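Hypothetical protein SO2946 (Shewanella oneidensis, PDB 2A5Z) is of unknown function but binds magnesium and has a jelly-roll fold with a carbohydrate-binding module, so it may recognise sugars. Local coordinates at residues Ile68-Asn80 / Gln91-Ala105. Numbering follows the deposited sequence.
Sequences ISLLSTGNISLQN and QPIVSSTTANASFLA
Leu71 and Leu104 pair across two antiparallel strands of the jelly-roll, 68-73 and 102-107, and illustrate how one pair of chain segments can build two ladders. Leu71 N reaches Leu104 O at 2.7 Å with an almost straight N-H...O angle of 172°, the return bond closes the ring, and Thr73 with Ser102 forms the next hydrogen-bonded pair. Beyond the bend at Gly74-Ile76, the same segments pair again: Ser77 and Val94 exchange backbone bonds, and Gln79 N binds Pro92 O.

Polar contacts cluster where the chain bends between the ladders. Ser96 OG donates to Gly74 O at 2.7 Å and accepts from Thr98 N, an ST turn, while Thr73 O takes Ile76 N and Ser102 N from opposite faces of its carbonyl plane. A water donates to Leu71 O and to Ser102 OG, and Ser102 OG also hydrogen-bonds to Gly144 O.

Apolar side chains meet between the ladders. With CG1 anti to the backbone N (chi1 -169°), Ile76 lays CG1 3.5 Å from Ile93 CG2 and carries CD1 on to Ala101 CB. Leu70 lies alongside Phe103, with Leu70 CD2 3.9 Å from Phe103 CZ, whereas Leu78 crosses that side chain at about a right angle and sets CD2 3.7 Å from Phe103 CD1. At the ring's edge, in its plane, Ser72 OG stands 3.7 Å from Phe103 CD1.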
loop_
_atom_site.group_PDB
_atom_site.type_symbol
_atom_site.label_atom_id
_atom_site.label_comp_id
_atom_site.label_asym_id
_atom_site.label_seq_id
_atom_site.Cartn_x
_atom_site.Cartn_y
_atom_site.Cartn_z
ATOM N N ILE C 68 5.792 3.102 -5.327
ATOM C CA ILE C 68 6.006 3.193 -6.777
ATOM C C ILE C 68 4.697 3.507 -7.484
ATOM O O ILE C 68 3.689 2.844 -7.235
ATOM C CB ILE C 68 6.623 1.877 -7.338
ATOM C CG1 ILE C 68 8.008 1.637 -6.724
ATOM C CG2 ILE C 68 6.723 1.895 -8.883
ATOM C CD1 ILE C 68 8.345 0.157 -6.565
ATOM N N SER C 69 4.730 4.523 -8.353
ATOM C CA SER C 69 3.579 4.911 -9.174
ATOM C C SER C 69 3.362 3.886 -10.272
ATOM O O SER C 69 4.321 3.436 -10.887
ATOM C CB SER C 69 3.819 6.279 -9.827
ATOM O OG SER C 69 4.192 7.249 -8.866
ATOM N N LEU C 70 2.105 3.511 -10.508
ATOM C CA LEU C 70 1.774 2.541 -11.549
ATOM C C LEU C 70 0.735 3.181 -12.445
ATOM O O LEU C 70 -0.461 3.131 -12.179
ATOM C CB LEU C 70 1.287 1.223 -10.945
ATOM C CG LEU C 70 2.255 0.538 -9.971
ATOM C CD1 LEU C 70 1.537 -0.537 -9.186
ATOM C CD2 LEU C 70 3.488 -0.020 -10.707
ATOM N N LEU C 71 1.223 3.805 -13.506
ATOM C CA LEU C 71 0.435 4.794 -14.223
ATOM C C LEU C 71 0.036 4.311 -15.594
ATOM O O LEU C 71 0.891 3.993 -16.423
ATOM C CB LEU C 71 1.219 6.109 -14.314
ATOM C CG LEU C 71 1.627 6.713 -12.962
ATOM C CD1 LEU C 71 2.494 7.953 -13.136
ATOM C CD2 LEU C 71 0.393 7.042 -12.159
ATOM N N SER C 72 -1.275 4.236 -15.802
ATOM C CA SER C 72 -1.859 3.903 -17.090
ATOM C C SER C 72 -2.395 5.167 -17.752
ATOM O O SER C 72 -3.025 6.000 -17.090
ATOM C CB SER C 72 -2.988 2.892 -16.902
ATOM O OG SER C 72 -2.468 1.636 -16.501
ATOM N N THR C 73 -2.107 5.323 -19.045
ATOM C CA THR C 73 -2.691 6.390 -19.860
ATOM C C THR C 73 -3.187 5.838 -21.199
ATOM O O THR C 73 -2.747 4.770 -21.643
ATOM C CB THR C 73 -1.698 7.574 -20.105
ATOM O OG1 THR C 73 -0.465 7.079 -20.635
ATOM C CG2 THR C 73 -1.421 8.333 -18.823
ATOM N N GLY C 74 -4.117 6.565 -21.824
ATOM C CA GLY C 74 -4.604 6.242 -23.166
ATOM C C GLY C 74 -5.348 4.919 -23.270
ATOM O O GLY C 74 -5.371 4.306 -24.332
ATOM N N ASN C 75 -5.967 4.492 -22.170
ATOM C CA ASN C 75 -6.663 3.209 -22.087
ATOM C C ASN C 75 -5.789 2.018 -22.480
ATOM O O ASN C 75 -6.256 1.087 -23.144
ATOM C CB ASN C 75 -7.964 3.234 -22.909
ATOM C CG ASN C 75 -8.890 4.353 -22.485
ATOM O OD1 ASN C 75 -9.597 4.240 -21.488
ATOM N ND2 ASN C 75 -8.877 5.446 -23.234
ATOM N N ILE C 76 -4.520 2.064 -22.068
ATOM C CA ILE C 76 -3.580 0.966 -22.272
ATOM C C ILE C 76 -4.193 -0.314 -21.697
ATOM O O ILE C 76 -4.870 -0.287 -20.660
ATOM C CB ILE C 76 -2.207 1.258 -21.598
ATOM C CG1 ILE C 76 -1.137 0.253 -22.034
ATOM C CG2 ILE C 76 -2.340 1.283 -20.071
ATOM C CD1 ILE C 76 -0.596 0.482 -23.448
ATOM N N SER C 77 -3.956 -1.429 -22.371
ATOM C CA SER C 77 -4.578 -2.670 -21.978
ATOM C C SER C 77 -3.637 -3.492 -21.097
ATOM O O SER C 77 -2.711 -4.140 -21.584
ATOM C CB SER C 77 -5.023 -3.443 -23.218
ATOM O OG SER C 77 -5.714 -4.609 -22.850
ATOM N N LEU C 78 -3.857 -3.438 -19.788
ATOM C CA LEU C 78 -3.108 -4.300 -18.885
ATOM C C LEU C 78 -3.750 -5.677 -18.928
ATOM O O LEU C 78 -4.923 -5.829 -18.595
ATOM C CB LEU C 78 -3.075 -3.738 -17.459
ATOM C CG LEU C 78 -2.578 -2.300 -17.227
ATOM C CD1 LEU C 78 -2.532 -2.010 -15.734
ATOM C CD2 LEU C 78 -1.213 -2.043 -17.865
ATOM N N GLN C 79 -2.985 -6.667 -19.384
ATOM C CA GLN C 79 -3.469 -8.046 -19.492
ATOM C C GLN C 79 -3.489 -8.727 -18.126
ATOM O O GLN C 79 -3.045 -8.147 -17.130
ATOM C CB GLN C 79 -2.593 -8.835 -20.463
ATOM C CG GLN C 79 -2.497 -8.220 -21.846
ATOM C CD GLN C 79 -3.816 -8.271 -22.593
ATOM O OE1 GLN C 79 -4.231 -9.328 -23.063
ATOM N NE2 GLN C 79 -4.481 -7.124 -22.707
ATOM N N ASN C 80 -4.010 -9.948 -18.077
ATOM C CA ASN C 80 -4.029 -10.720 -16.839
ATOM C C ASN C 80 -2.636 -10.986 -16.299
ATOM O O ASN C 80 -1.727 -11.325 -17.056
ATOM C CB ASN C 80 -4.731 -12.052 -17.043
ATOM C CG ASN C 80 -6.219 -11.900 -17.179
ATOM O OD1 ASN C 80 -6.794 -12.267 -18.199
ATOM N ND2 ASN C 80 -6.856 -11.357 -16.152
ATOM N N GLN C 91 3.224 -8.551 -15.402
ATOM C CA GLN C 91 2.199 -7.712 -16.014
ATOM C C GLN C 91 2.476 -7.540 -17.511
ATOM O O GLN C 91 3.359 -6.759 -17.890
ATOM C CB GLN C 91 2.136 -6.340 -15.314
ATOM C CG GLN C 91 1.137 -5.352 -15.914
ATOM C CD GLN C 91 -0.294 -5.816 -15.795
ATOM O OE1 GLN C 91 -0.837 -6.425 -16.718
ATOM N NE2 GLN C 91 -0.913 -5.551 -14.658
ATOM N N PRO C 92 1.740 -8.288 -18.364
ATOM C CA PRO C 92 1.813 -8.085 -19.807
ATOM C C PRO C 92 0.974 -6.878 -20.205
ATOM O O PRO C 92 -0.045 -6.579 -19.557
ATOM C CB PRO C 92 1.207 -9.371 -20.384
ATOM C CG PRO C 92 0.983 -10.280 -19.210
ATOM C CD PRO C 92 0.814 -9.379 -18.038
ATOM N N ILE C 93 1.399 -6.193 -21.263
ATOM C CA ILE C 93 0.820 -4.900 -21.632
ATOM C C ILE C 93 0.546 -4.872 -23.141
ATOM O O ILE C 93 1.390 -5.281 -23.941
ATOM C CB ILE C 93 1.755 -3.724 -21.173
ATOM C CG1 ILE C 93 1.963 -3.768 -19.650
ATOM C CG2 ILE C 93 1.196 -2.361 -21.581
ATOM C CD1 ILE C 93 3.264 -3.125 -19.163
ATOM N N VAL C 94 -0.647 -4.416 -23.520
ATOM C CA VAL C 94 -1.064 -4.394 -24.924
ATOM C C VAL C 94 -1.607 -3.009 -25.308
ATOM O O VAL C 94 -2.263 -2.332 -24.505
ATOM C CB VAL C 94 -2.073 -5.550 -25.232
ATOM C CG1 VAL C 94 -2.705 -5.416 -26.609
ATOM C CG2 VAL C 94 -1.384 -6.897 -25.127
ATOM N N SER C 95 -1.293 -2.581 -26.531
ATOM C CA SER C 95 -1.718 -1.286 -27.048
ATOM C C SER C 95 -3.239 -1.175 -27.193
ATOM O O SER C 95 -3.949 -2.179 -27.219
ATOM C CB SER C 95 -1.057 -1.019 -28.400
ATOM O OG SER C 95 -1.573 -1.874 -29.404
ATOM N N SER C 96 -3.720 0.061 -27.284
ATOM C CA SER C 96 -5.134 0.345 -27.492
ATOM C C SER C 96 -5.316 1.117 -28.796
ATOM O O SER C 96 -4.389 1.217 -29.616
ATOM C CB SER C 96 -5.671 1.164 -26.321
ATOM O OG SER C 96 -5.020 2.420 -26.272
ATOM N N THR C 97 -6.512 1.668 -28.980
ATOM C CA THR C 97 -6.828 2.463 -30.161
ATOM C C THR C 97 -6.484 3.942 -29.969
ATOM O O THR C 97 -6.865 4.779 -30.783
ATOM C CB THR C 97 -8.314 2.314 -30.553
ATOM O OG1 THR C 97 -9.136 2.694 -29.446
ATOM C CG2 THR C 97 -8.619 0.868 -30.931
ATOM N N THR C 98 -5.774 4.254 -28.886
ATOM C CA THR C 98 -5.290 5.610 -28.620
ATOM C C THR C 98 -3.777 5.643 -28.787
ATOM O O THR C 98 -3.064 4.851 -28.169
ATOM C CB THR C 98 -5.655 6.091 -27.186
ATOM O OG1 THR C 98 -7.070 5.962 -26.975
ATOM C CG2 THR C 98 -5.237 7.548 -26.958
ATOM N N ALA C 99 -3.295 6.564 -29.620
ATOM C CA ALA C 99 -1.864 6.745 -29.843
ATOM C C ALA C 99 -1.190 7.255 -28.576
ATOM O O ALA C 99 -1.760 8.066 -27.834
ATOM C CB ALA C 99 -1.617 7.705 -31.004
ATOM N N ASN C 100 0.021 6.766 -28.333
ATOM C CA ASN C 100 0.833 7.139 -27.166
ATOM C C ASN C 100 0.380 6.559 -25.819
ATOM O O ASN C 100 0.946 6.900 -24.774
ATOM C CB ASN C 100 1.054 8.659 -27.082
ATOM C CG ASN C 100 1.867 9.197 -28.245
ATOM O OD1 ASN C 100 2.642 8.471 -28.873
ATOM N ND2 ASN C 100 1.708 10.483 -28.527
ATOM N N ALA C 101 -0.610 5.665 -25.849
ATOM C CA ALA C 101 -1.014 4.925 -24.646
ATOM C C ALA C 101 0.223 4.271 -24.038
ATOM O O ALA C 101 1.090 3.762 -24.767
ATOM C CB ALA C 101 -2.053 3.880 -24.985
ATOM N N SER C 102 0.315 4.299 -22.713
ATOM C CA SER C 102 1.512 3.808 -22.040
ATOM C C SER C 102 1.229 3.255 -20.647
ATOM O O SER C 102 0.205 3.570 -20.035
ATOM C CB SER C 102 2.561 4.921 -21.939
ATOM O OG SER C 102 2.111 5.992 -21.119
ATOM N N PHE C 103 2.144 2.419 -20.169
ATOM C CA PHE C 103 2.176 2.055 -18.763
ATOM C C PHE C 103 3.522 2.451 -18.184
ATOM O O PHE C 103 4.573 2.206 -18.786
ATOM C CB PHE C 103 1.899 0.566 -18.541
ATOM C CG PHE C 103 2.021 0.146 -17.100
ATOM C CD1 PHE C 103 1.003 0.421 -16.193
ATOM C CD2 PHE C 103 3.171 -0.504 -16.646
ATOM C CE1 PHE C 103 1.123 0.041 -14.847
ATOM C CE2 PHE C 103 3.300 -0.888 -15.307
ATOM C CZ PHE C 103 2.278 -0.617 -14.411
ATOM N N LEU C 104 3.482 3.069 -17.014
ATOM C CA LEU C 104 4.688 3.569 -16.373
ATOM C C LEU C 104 4.757 3.076 -14.934
ATOM O O LEU C 104 3.835 3.309 -14.155
ATOM C CB LEU C 104 4.713 5.109 -16.428
ATOM C CG LEU C 104 6.021 5.853 -16.124
ATOM C CD1 LEU C 104 6.024 7.272 -16.723
ATOM C CD2 LEU C 104 6.273 5.901 -14.634
ATOM N N ALA C 105 5.843 2.385 -14.590
ATOM C CA ALA C 105 6.144 2.068 -13.201
ATOM C C ALA C 105 7.346 2.901 -12.781
ATOM O O ALA C 105 8.471 2.665 -13.231
ATOM C CB ALA C 105 6.411 0.552 -13.018
HETATM O O HOH W 1 1.503 5.997 -18.359
#